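Local coordinates for Lin0431 protein (Listeria innocua, PDB 3LD7) that is of unknown function but is made up here of a NusG domain II-like domain, most of a longer protein, at residues Glu50-Gly64 against Gly68-His82. Numbering follows the deposited sequence.
Sequences ERIRIKEDNSPDQVG and GWKSKAGDTIVCLPH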
ATOM      1  N   GLU A  50       3.310  -1.004 -12.138  1.00 17.03           N
ATOM      2  CA  GLU A  50       4.372  -1.184 -11.141  1.00 18.24           C
ATOM      3  C   GLU A  50       4.261  -0.219  -9.977  1.00 18.23           C
ATOM      4  O   GLU A  50       5.239   0.008  -9.272  1.00 20.73           O
ATOM      5  CB  GLU A  50       5.750  -1.091 -11.804  1.00 18.99           C
ATOM      6  CG  GLU A  50       5.821  -2.019 -13.003  1.00 20.62           C
ATOM      7  CD  GLU A  50       7.223  -2.283 -13.524  1.00 23.92           C
ATOM      8  OE1 GLU A  50       8.182  -1.560 -13.137  1.00 27.21           O
ATOM      9  OE2 GLU A  50       7.350  -3.224 -14.355  1.00 24.91           O
ATOM     10  N   ARG A  51       3.085   0.379  -9.797  1.00 17.80           N
ATOM     11  CA  ARG A  51       2.885   1.381  -8.736  1.00 18.29           C
ATOM     12  C   ARG A  51       1.802   0.939  -7.765  1.00 16.17           C
ATOM     13  O   ARG A  51       0.881   0.165  -8.122  1.00 17.18           O
ATOM     14  CB  ARG A  51       2.436   2.730  -9.335  1.00 21.54           C
ATOM     15  CG  ARG A  51       3.266   3.318 -10.430  1.00 28.42           C
ATOM     16  CD  ARG A  51       2.614   4.637 -10.906  1.00 32.82           C
ATOM     17  NE  ARG A  51       1.290   4.403 -11.498  1.00 37.94           N
ATOM     18  CZ  ARG A  51       0.416   5.363 -11.798  1.00 40.84           C
ATOM     19  NH1 ARG A  51       0.714   6.631 -11.562  1.00 38.88           N
ATOM     20  NH2 ARG A  51      -0.763   5.049 -12.336  1.00 43.63           N
ATOM     21  N   ILE A  52       1.877   1.442  -6.541  1.00 15.48           N
ATOM     22  CA  ILE A  52       0.872   1.126  -5.540  1.00 15.84           C
ATOM     23  C   ILE A  52       0.434   2.396  -4.816  1.00 14.77           C
ATOM     24  O   ILE A  52       1.230   3.328  -4.649  1.00 15.45           O
ATOM     25  CB  ILE A  52       1.411   0.073  -4.539  1.00 16.01           C
ATOM     26  CG1 ILE A  52       0.311  -0.396  -3.579  1.00 16.71           C
ATOM     27  CG2 ILE A  52       2.670   0.579  -3.822  1.00 16.51           C
ATOM     28  CD1 ILE A  52       0.743  -1.588  -2.717  1.00 18.39           C
ATOM     29  N   ARG A  53      -0.828   2.444  -4.403  1.00 13.49           N
ATOM     30  CA  ARG A  53      -1.309   3.544  -3.569  1.00 12.47           C
ATOM     31  C   ARG A  53      -2.440   3.081  -2.689  1.00 13.05           C
ATOM     32  O   ARG A  53      -3.032   2.016  -2.922  1.00 14.63           O
ATOM     33  CB  ARG A  53      -1.837   4.711  -4.415  1.00 14.70           C
ATOM     34  CG  ARG A  53      -3.145   4.419  -5.157  1.00 15.63           C
ATOM     35  CD  ARG A  53      -3.684   5.648  -5.874  1.00 15.59           C
ATOM     36  NE  ARG A  53      -4.809   5.310  -6.730  1.00 17.01           N
ATOM     37  CZ  ARG A  53      -5.384   6.161  -7.572  1.00 18.84           C
ATOM     38  NH1 ARG A  53      -4.978   7.434  -7.633  1.00 22.51           N
ATOM     39  NH2 ARG A  53      -6.364   5.738  -8.353  1.00 20.16           N
ATOM     40  N   ILE A  54      -2.757   3.899  -1.688  1.00 14.04           N
ATOM     41  CA  ILE A  54      -4.065   3.806  -1.059  1.00 14.74           C
ATOM     42  C   ILE A  54      -5.002   4.640  -1.915  1.00 15.48           C
ATOM     43  O   ILE A  54      -4.863   5.867  -2.002  1.00 17.86           O
ATOM     44  CB  ILE A  54      -4.101   4.308   0.374  1.00 13.66           C
ATOM     45  CG1 ILE A  54      -3.064   3.592   1.256  1.00 14.90           C
ATOM     46  CG2 ILE A  54      -5.530   4.151   0.936  1.00 15.70           C
ATOM     47  CD1 ILE A  54      -2.890   4.285   2.630  1.00 18.09           C
ATOM     48  N   LYS A  55      -5.933   3.974  -2.596  1.00 14.97           N
ATOM     49  CA  LYS A  55      -6.846   4.681  -3.479  1.00 16.84           C
ATOM     50  C   LYS A  55      -7.837   5.518  -2.686  1.00 17.65           C
ATOM     51  O   LYS A  55      -8.131   6.679  -3.043  1.00 18.80           O
ATOM     52  CB  LYS A  55      -7.598   3.690  -4.379  1.00 18.30           C
ATOM     53  CG  LYS A  55      -8.597   4.369  -5.313  1.00 21.15           C
ATOM     54  CD  LYS A  55      -9.213   3.392  -6.292  1.00 24.78           C
ATOM     55  CE  LYS A  55     -10.156   4.128  -7.259  1.00 29.67           C
ATOM     56  NZ  LYS A  55     -10.711   3.239  -8.301  1.00 32.82           N
ATOM     57  N   GLU A  56      -8.336   4.948  -1.600  1.00 17.33           N
ATOM     58  CA  GLU A  56      -9.371   5.607  -0.830  1.00 18.71           C
ATOM     59  C   GLU A  56      -9.407   4.972   0.535  1.00 16.86           C
ATOM     60  O   GLU A  56      -9.130   3.780   0.683  1.00 16.45           O
ATOM     61  CB  GLU A  56     -10.707   5.428  -1.560  1.00 23.32           C
ATOM     62  CG  GLU A  56     -11.937   5.805  -0.813  1.00 31.19           C
ATOM     63  CD  GLU A  56     -13.162   5.140  -1.431  1.00 36.14           C
ATOM     64  OE1 GLU A  56     -13.297   5.160  -2.670  1.00 38.69           O
ATOM     65  OE2 GLU A  56     -13.964   4.560  -0.683  1.00 38.20           O
ATOM     66  N   ASP A  57      -9.728   5.767   1.550  1.00 15.91           N
ATOM     67  CA  ASP A  57      -9.921   5.228   2.890  1.00 15.09           C
ATOM     68  C   ASP A  57     -10.750   6.193   3.711  1.00 15.08           C
ATOM     69  O   ASP A  57     -10.993   7.324   3.260  1.00 15.92           O
ATOM     70  CB  ASP A  57      -8.594   4.816   3.588  1.00 15.54           C
ATOM     71  CG  ASP A  57      -7.722   5.978   3.980  1.00 16.65           C
ATOM     72  OD1 ASP A  57      -8.238   6.996   4.502  1.00 17.92           O
ATOM     73  OD2 ASP A  57      -6.482   5.829   3.839  1.00 18.04           O
ATOM     74  N   ASN A  58     -11.239   5.732   4.864  1.00 14.19           N
ATOM     75  CA  ASN A  58     -11.984   6.611   5.761  1.00 13.53           C
ATOM     76  C   ASN A  58     -11.190   7.054   6.983  1.00 13.86           C
ATOM     77  O   ASN A  58     -11.755   7.358   8.054  1.00 15.05           O
ATOM     78  CB  ASN A  58     -13.349   6.021   6.128  1.00 13.57           C
ATOM     79  CG  ASN A  58     -13.251   4.695   6.836  1.00 14.24           C
ATOM     80  OD1 ASN A  58     -12.176   4.110   6.952  1.00 14.76           O
ATOM     81  ND2 ASN A  58     -14.392   4.200   7.302  1.00 14.86           N
ATOM     82  N   SER A  59      -9.875   7.090   6.828  1.00 14.50           N
ATOM     83  CA  SER A  59      -9.043   7.608   7.909  1.00 14.42           C
ATOM     84  C   SER A  59      -9.385   9.069   8.178  1.00 16.61           C
ATOM     85  O   SER A  59      -9.790   9.810   7.274  1.00 18.64           O
ATOM     86  CB  SER A  59      -7.546   7.456   7.582  1.00 16.81           C
ATOM     87  OG  SER A  59      -7.122   8.346   6.548  1.00 16.84           O
ATOM     88  N   PRO A  60      -9.231   9.483   9.439  1.00 17.35           N
ATOM     89  CA  PRO A  60      -9.526  10.886   9.744  1.00 18.88           C
ATOM     90  C   PRO A  60      -8.527  11.860   9.122  1.00 18.53           C
ATOM     91  O   PRO A  60      -8.906  13.017   8.880  1.00 20.61           O
ATOM     92  CB  PRO A  60      -9.468  10.931  11.272  1.00 16.65           C
ATOM     93  CG  PRO A  60      -8.609   9.744  11.660  1.00 18.05           C
ATOM     94  CD  PRO A  60      -8.910   8.687  10.639  1.00 17.41           C
ATOM     95  N   ASP A  61      -7.292  11.419   8.875  1.00 16.87           N
ATOM     96  CA  ASP A  61      -6.217  12.349   8.495  1.00 16.99           C
ATOM     97  C   ASP A  61      -5.895  12.330   7.000  1.00 17.25           C
ATOM     98  O   ASP A  61      -5.347  13.298   6.462  1.00 19.90           O
ATOM     99  CB  ASP A  61      -4.938  12.123   9.331  1.00 18.53           C
ATOM    100  CG  ASP A  61      -4.388  10.698   9.231  1.00 22.77           C
ATOM    101  OD1 ASP A  61      -5.105   9.815   8.736  1.00 25.05           O
ATOM    102  OD2 ASP A  61      -3.239  10.449   9.687  1.00 23.58           O
ATOM    103  N   GLN A  62      -6.231  11.224   6.329  1.00 15.58           N
ATOM    104  CA  GLN A  62      -5.981  11.103   4.880  1.00 15.25           C
ATOM    105  C   GLN A  62      -4.506  11.241   4.447  1.00 16.26           C
ATOM    106  O   GLN A  62      -4.213  11.473   3.285  1.00 17.93           O
ATOM    107  CB  GLN A  62      -6.853  12.090   4.092  1.00 16.65           C
ATOM    108  CG  GLN A  62      -8.327  11.855   4.276  1.00 17.05           C
ATOM    109  CD  GLN A  62      -8.787  10.605   3.571  1.00 18.76           C
ATOM    110  OE1 GLN A  62      -8.654  10.471   2.342  1.00 20.66           O
ATOM    111  NE2 GLN A  62      -9.327   9.676   4.338  1.00 18.65           N
ATOM    112  N   VAL A  63      -3.582  11.064   5.374  1.00 15.56           N
ATOM    113  CA  VAL A  63      -2.174  11.261   5.070  1.00 16.32           C
ATOM    114  C   VAL A  63      -1.675  10.246   4.053  1.00 15.09           C
ATOM    115  O   VAL A  63      -0.964  10.592   3.121  1.00 17.25           O
ATOM    116  CB  VAL A  63      -1.320  11.176   6.362  1.00 17.76           C
ATOM    117  CG1 VAL A  63       0.160  10.974   6.038  1.00 19.01           C
ATOM    118  CG2 VAL A  63      -1.561  12.395   7.203  1.00 20.13           C
ATOM    119  N   GLY A  64      -2.060   8.987   4.220  1.00 15.25           N
ATOM    120  CA  GLY A  64      -1.588   7.954   3.312  1.00 16.40           C
ATOM    121  C   GLY A  64      -2.149   8.129   1.913  1.00 15.07           C
ATOM    122  O   GLY A  64      -1.424   8.003   0.909  1.00 16.15           O
ATOM    123  N   GLY A  68      -0.184   9.356  -2.225  1.00 20.66           N
ATOM    124  CA  GLY A  68      -0.361   8.962  -3.614  1.00 19.73           C
ATOM    125  C   GLY A  68       0.450   7.750  -4.026  1.00 16.75           C
ATOM    126  O   GLY A  68       0.772   6.884  -3.213  1.00 18.24           O
ATOM    127  N   TRP A  69       0.782   7.693  -5.306  1.00 18.94           N
ATOM    128  CA  TRP A  69       1.460   6.538  -5.866  1.00 19.11           C
ATOM    129  C   TRP A  69       2.917   6.411  -5.451  1.00 18.25           C
ATOM    130  O   TRP A  69       3.664   7.404  -5.427  1.00 22.15           O
ATOM    131  CB  TRP A  69       1.445   6.590  -7.385  1.00 20.03           C
ATOM    132  CG  TRP A  69       0.122   6.497  -8.051  1.00 20.57           C
ATOM    133  CD1 TRP A  69      -0.554   7.510  -8.673  1.00 21.89           C
ATOM    134  CD2 TRP A  69      -0.669   5.312  -8.242  1.00 19.07           C
ATOM    135  NE1 TRP A  69      -1.726   7.038  -9.220  1.00 22.34           N
ATOM    136  CE2 TRP A  69      -1.816   5.691  -8.988  1.00 20.36           C
ATOM    137  CE3 TRP A  69      -0.522   3.975  -7.858  1.00 18.34           C
ATOM    138  CZ2 TRP A  69      -2.826   4.785  -9.329  1.00 19.80           C
ATOM    139  CZ3 TRP A  69      -1.530   3.053  -8.222  1.00 19.69           C
ATOM    140  CH2 TRP A  69      -2.665   3.472  -8.945  1.00 19.63           C
ATOM    141  N   LYS A  70       3.331   5.172  -5.184  1.00 18.01           N
ATOM    142  CA  LYS A  70       4.719   4.871  -4.844  1.00 18.60           C
ATOM    143  C   LYS A  70       5.216   3.713  -5.689  1.00 19.93           C
ATOM    144  O   LYS A  70       4.432   2.849  -6.097  1.00 19.77           O
ATOM    145  CB  LYS A  70       4.870   4.548  -3.356  1.00 19.67           C
ATOM    146  CG  LYS A  70       4.469   5.677  -2.446  1.00 19.40           C
ATOM    147  CD  LYS A  70       5.415   6.862  -2.565  1.00 20.87           C
ATOM    148  CE  LYS A  70       4.957   7.974  -1.622  1.00 24.18           C
ATOM    149  NZ  LYS A  70       5.887   9.147  -1.674  1.00 26.09           N
ATOM    150  N   SER A  71       6.511   3.689  -5.973  1.00 21.73           N
ATOM    151  CA  SER A  71       7.033   2.660  -6.864  1.00 22.37           C
ATOM    152  C   SER A  71       8.517   2.357  -6.694  1.00 22.85           C
ATOM    153  O   SER A  71       9.020   1.391  -7.264  1.00 24.20           O
ATOM    154  CB  SER A  71       6.770   3.043  -8.324  1.00 23.24           C
ATOM    155  OG  SER A  71       7.569   4.166  -8.690  1.00 27.82           O
ATOM    156  N   LYS A  72       9.214   3.175  -5.915  1.00 22.57           N
ATOM    157  CA  LYS A  72      10.656   3.053  -5.796  1.00 23.93           C
ATOM    158  C   LYS A  72      11.125   2.449  -4.479  1.00 22.55           C
ATOM    159  O   LYS A  72      10.477   2.611  -3.450  1.00 22.32           O
ATOM    160  CB  LYS A  72      11.316   4.418  -5.988  1.00 25.61           C
ATOM    161  CG  LYS A  72      11.191   4.942  -7.408  1.00 30.32           C
ATOM    162  CD  LYS A  72      12.054   6.179  -7.613  1.00 36.56           C
ATOM    163  CE  LYS A  72      11.940   6.701  -9.039  1.00 41.33           C
ATOM    164  NZ  LYS A  72      12.366   5.690 -10.051  1.00 44.03           N
ATOM    165  N   ALA A  73      12.259   1.756  -4.518  1.00 25.58           N
ATOM    166  CA  ALA A  73      12.897   1.268  -3.295  1.00 25.36           C
ATOM    167  C   ALA A  73      13.033   2.396  -2.290  1.00 25.74           C
ATOM    168  O   ALA A  73      13.540   3.466  -2.613  1.00 27.70           O
ATOM    169  CB  ALA A  73      14.270   0.673  -3.604  1.00 25.71           C
ATOM    170  N   GLY A  74      12.584   2.139  -1.068  1.00 24.06           N
ATOM    171  CA  GLY A  74      12.635   3.123  -0.005  1.00 24.80           C
ATOM    172  C   GLY A  74      11.355   3.909   0.163  1.00 24.46           C
ATOM    173  O   GLY A  74      11.171   4.569   1.188  1.00 27.07           O
ATOM    174  N   ASP A  75      10.470   3.855  -0.832  1.00 22.56           N
ATOM    175  CA  ASP A  75       9.172   4.516  -0.714  1.00 20.71           C
ATOM    176  C   ASP A  75       8.331   3.854   0.355  1.00 20.11           C
ATOM    177  O   ASP A  75       8.384   2.638   0.526  1.00 20.88           O
ATOM    178  CB  ASP A  75       8.388   4.445  -2.034  1.00 20.87           C
ATOM    179  CG  ASP A  75       8.903   5.418  -3.083  1.00 23.40           C
ATOM    180  OD1 ASP A  75       9.812   6.251  -2.791  1.00 26.67           O
ATOM    181  OD2 ASP A  75       8.367   5.347  -4.217  1.00 24.05           O
ATOM    182  N   THR A  76       7.543   4.662   1.056  1.00 18.60           N
ATOM    183  CA  THR A  76       6.567   4.159   2.017  1.00 16.32           C
ATOM    184  C   THR A  76       5.249   4.877   1.896  1.00 16.35           C
ATOM    185  O   THR A  76       5.171   5.991   1.354  1.00 17.94           O
ATOM    186  CB  THR A  76       7.066   4.353   3.469  1.00 18.43           C
ATOM    187  OG1 THR A  76       7.323   5.751   3.722  1.00 21.76           O
ATOM    188  CG2 THR A  76       8.337   3.563   3.706  1.00 20.24           C
ATOM    189  N   ILE A  77       4.211   4.221   2.396  1.00 15.92           N
ATOM    190  CA  ILE A  77       2.911   4.853   2.594  1.00 14.39           C
ATOM    191  C   ILE A  77       2.458   4.501   3.983  1.00 14.93           C
ATOM    192  O   ILE A  77       2.621   3.371   4.428  1.00 15.14           O
ATOM    193  CB  ILE A  77       1.839   4.327   1.599  1.00 14.44           C
ATOM    194  CG1 ILE A  77       2.320   4.496   0.161  1.00 17.29           C
ATOM    195  CG2 ILE A  77       0.508   5.085   1.792  1.00 17.33           C
ATOM    196  CD1 ILE A  77       1.441   3.755  -0.861  1.00 18.82           C
ATOM    197  N   VAL A  78       1.919   5.461   4.713  1.00 14.01           N
ATOM    198  CA  VAL A  78       1.454   5.123   6.049  1.00 15.96           C
ATOM    199  C   VAL A  78       0.059   5.664   6.287  1.00 14.76           C
ATOM    200  O   VAL A  78      -0.259   6.810   5.924  1.00 16.18           O
ATOM    201  CB  VAL A  78       2.404   5.634   7.113  1.00 20.96           C
ATOM    202  CG1 VAL A  78       2.552   7.103   6.954  1.00 25.20           C
ATOM    203  CG2 VAL A  78       1.890   5.277   8.492  1.00 24.25           C
ATOM    204  N   CYS A  79      -0.786   4.828   6.875  1.00 14.49           N
ATOM    205  CA  CYS A  79      -2.072   5.282   7.392  1.00 13.96           C
ATOM    206  C   CYS A  79      -2.045   4.946   8.854  1.00 13.01           C
ATOM    207  O   CYS A  79      -2.358   3.825   9.257  1.00 14.23           O
ATOM    208  CB  CYS A  79      -3.270   4.602   6.706  1.00 14.92           C
ATOM    209  SG  CYS A  79      -4.847   5.148   7.436  1.00 18.01           S
ATOM    210  N   LEU A  80      -1.603   5.914   9.656  1.00 14.00           N
ATOM    211  CA  LEU A  80      -1.363   5.650  11.084  1.00 15.18           C
ATOM    212  C   LEU A  80      -2.623   5.242  11.880  1.00 15.14           C
ATOM    213  O   LEU A  80      -2.607   4.258  12.605  1.00 15.29           O
ATOM    214  CB  LEU A  80      -0.619   6.822  11.747  1.00 19.47           C
ATOM    215  CG  LEU A  80       0.619   6.368  12.491  1.00 25.33           C
ATOM    216  CD1 LEU A  80       1.380   7.548  12.995  1.00 23.72           C
ATOM    217  CD2 LEU A  80       0.246   5.434  13.636  1.00 29.69           C
ATOM    218  N   PRO A  81      -3.730   5.965  11.706  1.00 13.88           N
ATOM    219  CA  PRO A  81      -4.939   5.590  12.463  1.00 14.21           C
ATOM    220  C   PRO A  81      -5.405   4.168  12.205  1.00 14.37           C
ATOM    221  O   PRO A  81      -5.980   3.539  13.105  1.00 17.02           O
ATOM    222  CB  PRO A  81      -5.994   6.605  11.978  1.00 16.15           C
ATOM    223  CG  PRO A  81      -5.153   7.811  11.582  1.00 15.55           C
ATOM    224  CD  PRO A  81      -3.915   7.204  10.941  1.00 14.47           C
ATOM    225  N   HIS A  82      -5.180   3.666  10.992  1.00 13.39           N
ATOM    226  CA  HIS A  82      -5.585   2.289  10.679  1.00 11.65           C
ATOM    227  C   HIS A  82      -4.439   1.304  10.807  1.00 12.13           C
ATOM    228  O   HIS A  82      -4.605   0.107  10.514  1.00 13.60           O
ATOM    229  CB  HIS A  82      -6.164   2.231   9.267  1.00 12.46           C
ATOM    230  CG  HIS A  82      -7.434   3.017   9.110  1.00 13.05           C
ATOM    231  ND1 HIS A  82      -8.126   3.088   7.920  1.00 12.52           N
ATOM    232  CD2 HIS A  82      -8.135   3.778   9.994  1.00 13.35           C
ATOM    233  CE1 HIS A  82      -9.207   3.837   8.079  1.00 13.40           C
ATOM    234  NE2 HIS A  82      -9.224   4.287   9.325  1.00 13.46           N
TER
HETATM  235  O   HOH W   1       7.932  -0.174  -9.234  1.00 25.97           O
HETATM  236  O   HOH W   2      -1.215   6.297  -1.315  1.00 16.32           O
HETATM  237  O   HOH W   3     -11.412   5.686  10.318  1.00 15.95           O
HETATM  238  O   HOH W   4      -1.442   8.585   8.741  1.00 20.60           O
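Trp69 lies sandwiched between Arg51 and Arg53, two alternate residues of strand 51-57 whose side chains leave the same side of the strand. Arg53 can be followed atom by atom along one face of the indole. Arg53 CB rests 3.6 Å from Gly68 O and also touches Trp69 CE3, and CG passes over CE3 and CZ3. Arg53 CD sits above the six-membered ring of Trp69, a CH-pi contact 3.6 Å from the centroid. Arg53 NE lies 3.3 Å from Trp69 CZ2, and the guanidinium continues over the face at CZ2, its plane 14° from that of the indole. An extended chain from CG to NE suits this course, and a salt bridge from NH2 to Glu46 secures the far end. On the opposite face Arg51, bent at chi3 (-64°), folds its guanidinium flat onto the indole, its CZ 3.6 Å from the centroid of the five-membered ring in a cation-pi stack. Arginine suits both places, offering methylenes and a flat cation to a broad aromatic surface.

At the base of these side chains, between the backbones, Ile52 and Lys70 form a hydrogen-bonded antiparallel pair: Ile52 N gives to Lys70 O at 3.0 Å and Lys70 N to Ile52 O at 2.8 Å. Farther along, Ile54 CD1 meets Ile77 CG2 at 3.6 Å, two buried branched aliphatic side chains suited to the space between the sheets. One water joins Ile54 N to the carbonyl oxygens of Gly64 and Gly68. At the other end, Ser59 CB makes a CH-pi contact over one face of the His82 ring, toward its rim, while Asp57 OD1 accepts from Ser59 N, closing an Asx turn, and also from Ser59 OG.

The contact thus joins the two antiparallel sheets: strand 51-57 borders 42-48, strand 76-79 borders 84-90, and the short helix 63-67 bridges the two segments.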